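Chymotrypsin-like serine protease (PDB 1MBM) cleaves peptide bonds as the nsp4 proteinase of equine arteritis virus, probably processing the viral replicase polyprotein with a chymotrypsin-like serine active site. Local coordinates at residues V26-M40 / L52-T66. Numbering follows the deposited sequence.
Sequences VVVLTASHVVGRANM and LTFKKNGDFAEAVTT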
ATOM      1  N   VAL A  26      -4.280   0.879 -20.139  1.00 10.44           N
ATOM      2  CA  VAL A  26      -4.676   0.197 -18.917  1.00  5.59           C
ATOM      3  C   VAL A  26      -3.396  -0.080 -18.148  1.00  7.04           C
ATOM      4  O   VAL A  26      -2.454  -0.660 -18.692  1.00  5.64           O
ATOM      5  CB  VAL A  26      -5.449  -1.094 -19.237  1.00  6.53           C
ATOM      6  CG1 VAL A  26      -5.603  -1.962 -17.997  1.00  9.38           C
ATOM      7  CG2 VAL A  26      -6.808  -0.748 -19.829  1.00  3.86           C
ATOM      8  N   VAL A  27      -3.341   0.374 -16.899  1.00  4.75           N
ATOM      9  CA  VAL A  27      -2.127   0.277 -16.101  1.00  7.59           C
ATOM     10  C   VAL A  27      -2.261  -0.734 -14.971  1.00  7.72           C
ATOM     11  O   VAL A  27      -3.257  -0.742 -14.246  1.00  9.02           O
ATOM     12  CB  VAL A  27      -1.760   1.645 -15.495  1.00  8.11           C
ATOM     13  CG1 VAL A  27      -0.425   1.569 -14.752  1.00 10.88           C
ATOM     14  CG2 VAL A  27      -1.703   2.702 -16.581  1.00  9.13           C
ATOM     15  N   VAL A  28      -1.251  -1.578 -14.820  1.00  6.76           N
ATOM     16  CA  VAL A  28      -1.249  -2.593 -13.773  1.00  7.49           C
ATOM     17  C   VAL A  28      -0.060  -2.383 -12.831  1.00  5.51           C
ATOM     18  O   VAL A  28       1.081  -2.437 -13.258  1.00  5.70           O
ATOM     19  CB  VAL A  28      -1.191  -4.015 -14.396  1.00  9.25           C
ATOM     20  CG1 VAL A  28      -1.124  -5.103 -13.303  1.00  7.33           C
ATOM     21  CG2 VAL A  28      -2.384  -4.244 -15.338  1.00  6.56           C
ATOM     22  N   LEU A  29      -0.328  -2.177 -11.550  1.00  5.20           N
ATOM     23  CA  LEU A  29       0.738  -1.992 -10.554  1.00  7.75           C
ATOM     24  C   LEU A  29       0.882  -3.180  -9.615  1.00  8.32           C
ATOM     25  O   LEU A  29      -0.107  -3.803  -9.251  1.00  9.62           O
ATOM     26  CB  LEU A  29       0.459  -0.772  -9.688  1.00  7.57           C
ATOM     27  CG  LEU A  29       0.138   0.526 -10.411  1.00  8.74           C
ATOM     28  CD1 LEU A  29      -0.177   1.625  -9.388  1.00  7.87           C
ATOM     29  CD2 LEU A  29       1.284   0.927 -11.341  1.00  7.27           C
ATOM     30  N   THR A  30       2.115  -3.457  -9.202  1.00  5.65           N
ATOM     31  CA  THR A  30       2.420  -4.512  -8.235  1.00  8.02           C
ATOM     32  C   THR A  30       3.847  -4.265  -7.740  1.00  8.58           C
ATOM     33  O   THR A  30       4.431  -3.204  -8.026  1.00  6.48           O
ATOM     34  CB  THR A  30       2.241  -5.950  -8.856  1.00  9.93           C
ATOM     35  OG1 THR A  30       2.356  -6.961  -7.844  1.00  9.50           O
ATOM     36  CG2 THR A  30       3.368  -6.296  -9.853  1.00  6.62           C
ATOM     37  N   ALA A  31       4.386  -5.210  -6.972  1.00  7.47           N
ATOM     38  CA  ALA A  31       5.740  -5.093  -6.433  1.00 10.72           C
ATOM     39  C   ALA A  31       6.749  -5.823  -7.322  1.00  8.82           C
ATOM     40  O   ALA A  31       6.478  -6.919  -7.808  1.00  6.39           O
ATOM     41  CB  ALA A  31       5.802  -5.640  -5.014  1.00  8.77           C
ATOM     42  N   SER A  32       7.920  -5.224  -7.506  1.00  5.62           N
ATOM     43  CA  SER A  32       8.963  -5.828  -8.343  1.00  7.79           C
ATOM     44  C   SER A  32       9.405  -7.219  -7.869  1.00  7.31           C
ATOM     45  O   SER A  32       9.635  -8.109  -8.683  1.00  6.63           O
ATOM     46  CB  SER A  32      10.172  -4.901  -8.437  1.00  8.87           C
ATOM     47  OG  SER A  32       9.770  -3.614  -8.879  1.00  8.08           O
ATOM     48  N   HIS A  33       9.521  -7.416  -6.560  1.00  7.68           N
ATOM     49  CA  HIS A  33       9.987  -8.711  -6.064  1.00  9.89           C
ATOM     50  C   HIS A  33       8.936  -9.820  -6.261  1.00  9.39           C
ATOM     51  O   HIS A  33       9.265 -10.998  -6.246  1.00 10.02           O
ATOM     52  CB  HIS A  33      10.460  -8.623  -4.612  1.00  7.85           C
ATOM     53  CG  HIS A  33       9.350  -8.516  -3.615  1.00  8.06           C
ATOM     54  ND1 HIS A  33       8.758  -7.314  -3.289  1.00 10.34           N
ATOM     55  CD2 HIS A  33       8.737  -9.456  -2.857  1.00 11.09           C
ATOM     56  CE1 HIS A  33       7.820  -7.521  -2.383  1.00 15.84           C
ATOM     57  NE2 HIS A  33       7.785  -8.812  -2.106  1.00 12.06           N
ATOM     58  N   VAL A  34       7.676  -9.433  -6.438  1.00  8.20           N
ATOM     59  CA  VAL A  34       6.625 -10.382  -6.775  1.00  9.12           C
ATOM     60  C   VAL A  34       6.812 -10.816  -8.236  1.00  9.59           C
ATOM     61  O   VAL A  34       6.684 -12.001  -8.576  1.00  6.99           O
ATOM     62  CB  VAL A  34       5.232  -9.761  -6.573  1.00 10.80           C
ATOM     63  CG1 VAL A  34       4.152 -10.585  -7.278  1.00 11.68           C
ATOM     64  CG2 VAL A  34       4.931  -9.627  -5.080  1.00 12.66           C
ATOM     65  N   VAL A  35       7.131  -9.844  -9.090  1.00  8.14           N
ATOM     66  CA  VAL A  35       7.396 -10.095 -10.509  1.00  7.43           C
ATOM     67  C   VAL A  35       8.632 -10.977 -10.697  1.00  8.35           C
ATOM     68  O   VAL A  35       8.557 -12.065 -11.272  1.00  6.93           O
ATOM     69  CB  VAL A  35       7.584  -8.758 -11.278  1.00  8.83           C
ATOM     70  CG1 VAL A  35       7.978  -9.015 -12.706  1.00  7.28           C
ATOM     71  CG2 VAL A  35       6.302  -7.940 -11.237  1.00  9.31           C
ATOM     72  N   GLY A  36       9.772 -10.518 -10.188  1.00  8.34           N
ATOM     73  CA  GLY A  36      11.010 -11.267 -10.321  1.00  7.52           C
ATOM     74  C   GLY A  36      11.853 -10.749 -11.469  1.00  9.96           C
ATOM     75  O   GLY A  36      11.349 -10.052 -12.349  1.00  8.56           O
ATOM     76  N   ARG A  37      13.128 -11.124 -11.481  1.00 11.03           N
ATOM     77  CA  ARG A  37      14.072 -10.647 -12.491  1.00 14.63           C
ATOM     78  C   ARG A  37      13.680 -10.907 -13.956  1.00 14.63           C
ATOM     79  O   ARG A  37      13.963 -10.091 -14.820  1.00 20.32           O
ATOM     80  CB  ARG A  37      15.490 -11.157 -12.203  1.00 14.61           C
ATOM     81  CG  ARG A  37      16.300 -11.441 -13.468  1.00 29.34           C
ATOM     82  CD  ARG A  37      17.704 -10.866 -13.511  1.00 37.28           C
ATOM     83  NE  ARG A  37      18.477 -11.490 -14.581  1.00 42.62           N
ATOM     84  CZ  ARG A  37      19.801 -11.528 -14.629  1.00 46.16           C
ATOM     85  NH1 ARG A  37      20.525 -10.968 -13.669  1.00 45.73           N
ATOM     86  NH2 ARG A  37      20.407 -12.125 -15.642  1.00 46.56           N
ATOM     87  N   ALA A  38      13.012 -12.019 -14.238  1.00 15.94           N
ATOM     88  CA  ALA A  38      12.578 -12.289 -15.605  1.00 17.28           C
ATOM     89  C   ALA A  38      11.583 -11.229 -16.105  1.00 21.34           C
ATOM     90  O   ALA A  38      11.213 -11.231 -17.277  1.00 19.84           O
ATOM     91  CB  ALA A  38      11.994 -13.684 -15.724  1.00 17.48           C
ATOM     92  N   ASN A  39      11.169 -10.331 -15.205  1.00 22.64           N
ATOM     93  CA  ASN A  39      10.297  -9.193 -15.517  1.00 25.41           C
ATOM     94  C   ASN A  39       8.903  -9.513 -16.054  1.00 25.98           C
ATOM     95  O   ASN A  39       8.182  -8.614 -16.497  1.00 26.61           O
ATOM     96  CB  ASN A  39      11.002  -8.193 -16.446  1.00 27.71           C
ATOM     97  CG  ASN A  39      11.693  -7.072 -15.686  1.00 34.81           C
ATOM     98  OD1 ASN A  39      12.914  -7.062 -15.519  1.00 31.09           O
ATOM     99  ND2 ASN A  39      10.908  -6.112 -15.234  1.00 42.58           N
ATOM    100  N   MET A  40       8.520 -10.784 -15.986  1.00 23.48           N
ATOM    101  CA  MET A  40       7.224 -11.224 -16.476  1.00 24.59           C
ATOM    102  C   MET A  40       6.360 -11.764 -15.336  1.00 22.41           C
ATOM    103  O   MET A  40       6.871 -12.397 -14.416  1.00 23.38           O
ATOM    104  CB  MET A  40       7.420 -12.294 -17.543  1.00 26.22           C
ATOM    105  CG  MET A  40       6.354 -12.311 -18.605  1.00 35.89           C
ATOM    106  SD  MET A  40       6.923 -13.119 -20.114  1.00 48.21           S
ATOM    107  CE  MET A  40       7.155 -14.821 -19.539  1.00 43.11           C
ATOM    108  N   LEU A  52       1.964 -10.171 -18.218  1.00  8.17           N
ATOM    109  CA  LEU A  52       2.464  -8.825 -18.472  1.00  9.85           C
ATOM    110  C   LEU A  52       3.967  -8.653 -18.224  1.00  8.73           C
ATOM    111  O   LEU A  52       4.559  -9.397 -17.458  1.00  9.35           O
ATOM    112  CB  LEU A  52       1.730  -7.853 -17.560  1.00  8.82           C
ATOM    113  CG  LEU A  52       0.207  -7.936 -17.610  1.00 13.78           C
ATOM    114  CD1 LEU A  52      -0.404  -7.512 -16.281  1.00 18.42           C
ATOM    115  CD2 LEU A  52      -0.299  -7.095 -18.737  1.00 11.29           C
ATOM    116  N   THR A  53       4.549  -7.642 -18.869  1.00  8.07           N
ATOM    117  CA  THR A  53       5.949  -7.250 -18.674  1.00  9.82           C
ATOM    118  C   THR A  53       5.947  -5.931 -17.891  1.00  8.17           C
ATOM    119  O   THR A  53       5.144  -5.042 -18.183  1.00  5.77           O
ATOM    120  CB  THR A  53       6.652  -7.087 -20.041  1.00 10.14           C
ATOM    121  OG1 THR A  53       7.042  -8.379 -20.528  1.00 19.47           O
ATOM    122  CG2 THR A  53       7.981  -6.376 -19.906  1.00 21.14           C
ATOM    123  N   PHE A  54       6.850  -5.797 -16.919  1.00  4.44           N
ATOM    124  CA  PHE A  54       6.835  -4.648 -16.016  1.00  8.57           C
ATOM    125  C   PHE A  54       8.081  -3.766 -16.051  1.00  8.86           C
ATOM    126  O   PHE A  54       9.206  -4.256 -16.053  1.00 10.96           O
ATOM    127  CB  PHE A  54       6.666  -5.135 -14.569  1.00  8.88           C
ATOM    128  CG  PHE A  54       5.325  -5.742 -14.279  1.00  9.94           C
ATOM    129  CD1 PHE A  54       5.044  -7.057 -14.652  1.00 10.02           C
ATOM    130  CD2 PHE A  54       4.349  -5.010 -13.618  1.00 10.05           C
ATOM    131  CE1 PHE A  54       3.800  -7.622 -14.380  1.00  7.52           C
ATOM    132  CE2 PHE A  54       3.106  -5.563 -13.357  1.00  8.79           C
ATOM    133  CZ  PHE A  54       2.836  -6.886 -13.740  1.00  7.05           C
ATOM    134  N   LYS A  55       7.876  -2.459 -16.055  1.00  7.38           N
ATOM    135  CA  LYS A  55       8.994  -1.547 -15.869  1.00 10.15           C
ATOM    136  C   LYS A  55       9.095  -1.305 -14.363  1.00  9.95           C
ATOM    137  O   LYS A  55       8.082  -1.165 -13.672  1.00  8.77           O
ATOM    138  CB  LYS A  55       8.794  -0.246 -16.643  1.00 13.68           C
ATOM    139  CG  LYS A  55       8.419  -0.478 -18.107  1.00 22.79           C
ATOM    140  CD  LYS A  55       9.009   0.577 -19.035  1.00 32.40           C
ATOM    141  CE  LYS A  55       8.634   1.989 -18.598  1.00 36.94           C
ATOM    142  NZ  LYS A  55       9.338   3.011 -19.428  1.00 39.58           N
ATOM    143  N   LYS A  56      10.320  -1.283 -13.851  1.00  6.34           N
ATOM    144  CA  LYS A  56      10.527  -1.210 -12.419  1.00  7.39           C
ATOM    145  C   LYS A  56      11.316  -0.000 -11.958  1.00  8.89           C
ATOM    146  O   LYS A  56      12.190   0.494 -12.670  1.00  8.97           O
ATOM    147  CB  LYS A  56      11.257  -2.473 -11.950  1.00  4.47           C
ATOM    148  CG  LYS A  56      10.476  -3.750 -12.144  1.00  9.00           C
ATOM    149  CD  LYS A  56      11.426  -4.936 -12.111  1.00 10.37           C
ATOM    150  CE  LYS A  56      10.696  -6.266 -12.009  1.00 15.39           C
ATOM    151  NZ  LYS A  56      11.689  -7.373 -12.125  1.00 13.97           N
ATOM    152  N   ASN A  57      10.978   0.474 -10.763  1.00  9.00           N
ATOM    153  CA  ASN A  57      11.732   1.510 -10.081  1.00  8.14           C
ATOM    154  C   ASN A  57      11.819   1.059  -8.626  1.00  7.80           C
ATOM    155  O   ASN A  57      10.878   1.236  -7.845  1.00  5.34           O
ATOM    156  CB  ASN A  57      11.058   2.878 -10.205  1.00 10.17           C
ATOM    157  CG  ASN A  57      11.982   4.007  -9.788  1.00  8.50           C
ATOM    158  OD1 ASN A  57      12.966   3.779  -9.083  1.00  9.12           O
ATOM    159  ND2 ASN A  57      11.684   5.224 -10.229  1.00  8.11           N
ATOM    160  N   GLY A  58      12.950   0.472  -8.249  1.00  6.17           N
ATOM    161  CA  GLY A  58      13.035  -0.152  -6.942  1.00  4.65           C
ATOM    162  C   GLY A  58      11.975  -1.237  -6.920  1.00  6.35           C
ATOM    163  O   GLY A  58      11.794  -1.943  -7.917  1.00  4.25           O
ATOM    164  N   ASP A  59      11.236  -1.347  -5.818  1.00  4.86           N
ATOM    165  CA  ASP A  59      10.205  -2.387  -5.698  1.00  7.36           C
ATOM    166  C   ASP A  59       8.848  -1.988  -6.308  1.00  7.96           C
ATOM    167  O   ASP A  59       7.887  -2.741  -6.209  1.00  6.57           O
ATOM    168  CB  ASP A  59      10.035  -2.813  -4.232  1.00  7.09           C
ATOM    169  CG  ASP A  59       9.316  -4.153  -4.073  1.00 11.62           C
ATOM    170  OD1 ASP A  59       9.651  -5.141  -4.782  1.00  5.58           O
ATOM    171  OD2 ASP A  59       8.406  -4.309  -3.239  1.00  9.66           O
ATOM    172  N   PHE A  60       8.765  -0.803  -6.912  1.00  4.76           N
ATOM    173  CA  PHE A  60       7.534  -0.361  -7.592  1.00  8.25           C
ATOM    174  C   PHE A  60       7.530  -0.882  -9.030  1.00  7.38           C
ATOM    175  O   PHE A  60       8.434  -0.561  -9.792  1.00  8.26           O
ATOM    176  CB  PHE A  60       7.451   1.177  -7.628  1.00  7.78           C
ATOM    177  CG  PHE A  60       6.139   1.699  -8.171  1.00 10.07           C
ATOM    178  CD1 PHE A  60       5.960   1.891  -9.538  1.00  7.13           C
ATOM    179  CD2 PHE A  60       5.083   1.985  -7.312  1.00  8.73           C
ATOM    180  CE1 PHE A  60       4.751   2.376 -10.045  1.00 11.80           C
ATOM    181  CE2 PHE A  60       3.877   2.460  -7.810  1.00 12.23           C
ATOM    182  CZ  PHE A  60       3.714   2.658  -9.178  1.00 10.18           C
ATOM    183  N   ALA A  61       6.522  -1.674  -9.397  1.00  5.42           N
ATOM    184  CA  ALA A  61       6.450  -2.264 -10.739  1.00  7.45           C
ATOM    185  C   ALA A  61       5.182  -1.872 -11.494  1.00  8.13           C
ATOM    186  O   ALA A  61       4.080  -2.002 -10.980  1.00  6.80           O
ATOM    187  CB  ALA A  61       6.559  -3.784 -10.657  1.00  5.32           C
ATOM    188  N   GLU A  62       5.338  -1.412 -12.726  1.00  9.41           N
ATOM    189  CA  GLU A  62       4.194  -0.977 -13.517  1.00  6.15           C
ATOM    190  C   GLU A  62       4.181  -1.602 -14.905  1.00  8.12           C
ATOM    191  O   GLU A  62       5.191  -1.556 -15.625  1.00  4.67           O
ATOM    192  CB  GLU A  62       4.211   0.558 -13.649  1.00  6.35           C
ATOM    193  CG  GLU A  62       3.274   1.126 -14.708  1.00  6.21           C
ATOM    194  CD  GLU A  62       3.433   2.638 -14.860  1.00  9.61           C
ATOM    195  OE1 GLU A  62       3.216   3.363 -13.880  1.00  8.11           O
ATOM    196  OE2 GLU A  62       3.791   3.099 -15.953  1.00  9.63           O
ATOM    197  N   ALA A  63       3.032  -2.163 -15.281  1.00  6.72           N
ATOM    198  CA  ALA A  63       2.824  -2.693 -16.629  1.00  6.77           C
ATOM    199  C   ALA A  63       1.715  -1.916 -17.306  1.00  8.26           C
ATOM    200  O   ALA A  63       0.839  -1.357 -16.637  1.00  8.00           O
ATOM    201  CB  ALA A  63       2.433  -4.171 -16.576  1.00  5.45           C
ATOM    202  N   VAL A  64       1.754  -1.875 -18.631  1.00  8.91           N
ATOM    203  CA  VAL A  64       0.689  -1.249 -19.399  1.00 12.16           C
ATOM    204  C   VAL A  64       0.126  -2.250 -20.399  1.00 13.22           C
ATOM    205  O   VAL A  64       0.836  -3.142 -20.880  1.00 14.10           O
ATOM    206  CB  VAL A  64       1.129   0.045 -20.125  1.00 13.26           C
ATOM    207  CG1 VAL A  64       1.593   1.091 -19.124  1.00 14.55           C
ATOM    208  CG2 VAL A  64       2.203  -0.238 -21.169  1.00 15.39           C
ATOM    209  N   THR A  65      -1.170  -2.139 -20.650  1.00  9.17           N
ATOM    210  CA  THR A  65      -1.848  -2.974 -21.629  1.00 10.00           C
ATOM    211  C   THR A  65      -3.009  -2.149 -22.163  1.00  9.89           C
ATOM    212  O   THR A  65      -3.040  -0.938 -21.955  1.00 10.42           O
ATOM    213  CB  THR A  65      -2.267  -4.367 -21.038  1.00  9.07           C
ATOM    214  OG1 THR A  65      -3.058  -5.074 -21.991  1.00 12.85           O
ATOM    215  CG2 THR A  65      -3.195  -4.236 -19.851  1.00  7.33           C
ATOM    216  N   THR A  66      -3.932  -2.766 -22.888  1.00 11.76           N
ATOM    217  CA  THR A  66      -5.036  -2.011 -23.475  1.00 12.99           C
ATOM    218  C   THR A  66      -6.388  -2.541 -23.020  1.00 13.87           C
ATOM    219  O   THR A  66      -6.479  -3.617 -22.408  1.00 11.21           O
ATOM    220  CB  THR A  66      -4.972  -2.033 -25.021  1.00 15.56           C
ATOM    221  OG1 THR A  66      -4.889  -3.388 -25.481  1.00 16.48           O
ATOM    222  CG2 THR A  66      -3.682  -1.394 -25.539  1.00 13.69           C
TER
HETATM  223  O   HOH W   1      12.718  -7.893  -9.616  1.00 36.04           O
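D59 OD1 accepts two bonds from H33: the backbone N, 2.9 Å away, meets OD1 nearly along its C-O axis, and ring atom ND1, at 2.8 Å from OD1, comes in on the syn side. Imidazole and carboxylate planes lie 24° apart, with OD1 close to the ring plane. D59 CG is anti to D59 N (chi1 -162°), which swings the carboxylate across to H33; OD2 adds a weak bond to ND1 and also takes one from T129 OG1. Next door, S32 pins the turn that carries D59: its N bonds D59 O, and its OG donates to G58 O at 2.8 Å, in the carbonyl plane and on a lone pair. The extended K56 chain passes S32 OG, and its NZ donates a hydrogen bond to G36 O at 2.7 Å, from well above the carbonyl plane; a water bridges NZ to S32 O. From the short helix 32-35, V35 CG2 sits over one face of the F54 ring, 3.9 Å from its centroid, A63 CB covers the opposite face, and T30 CG2 comes within 3.6 Å of F54 CE2. Strands 26-31 and 60-65 pair antiparallel through V26-T65, V28-A63 and T30-A61. The pair belongs to the N-terminal beta-barrel of a chymotrypsin-like proteinase, whose H33 and D59, with S114 OG weakly hydrogen-bonded to H33 NE2, are consistent with the Ser-His-Asp triad of this family.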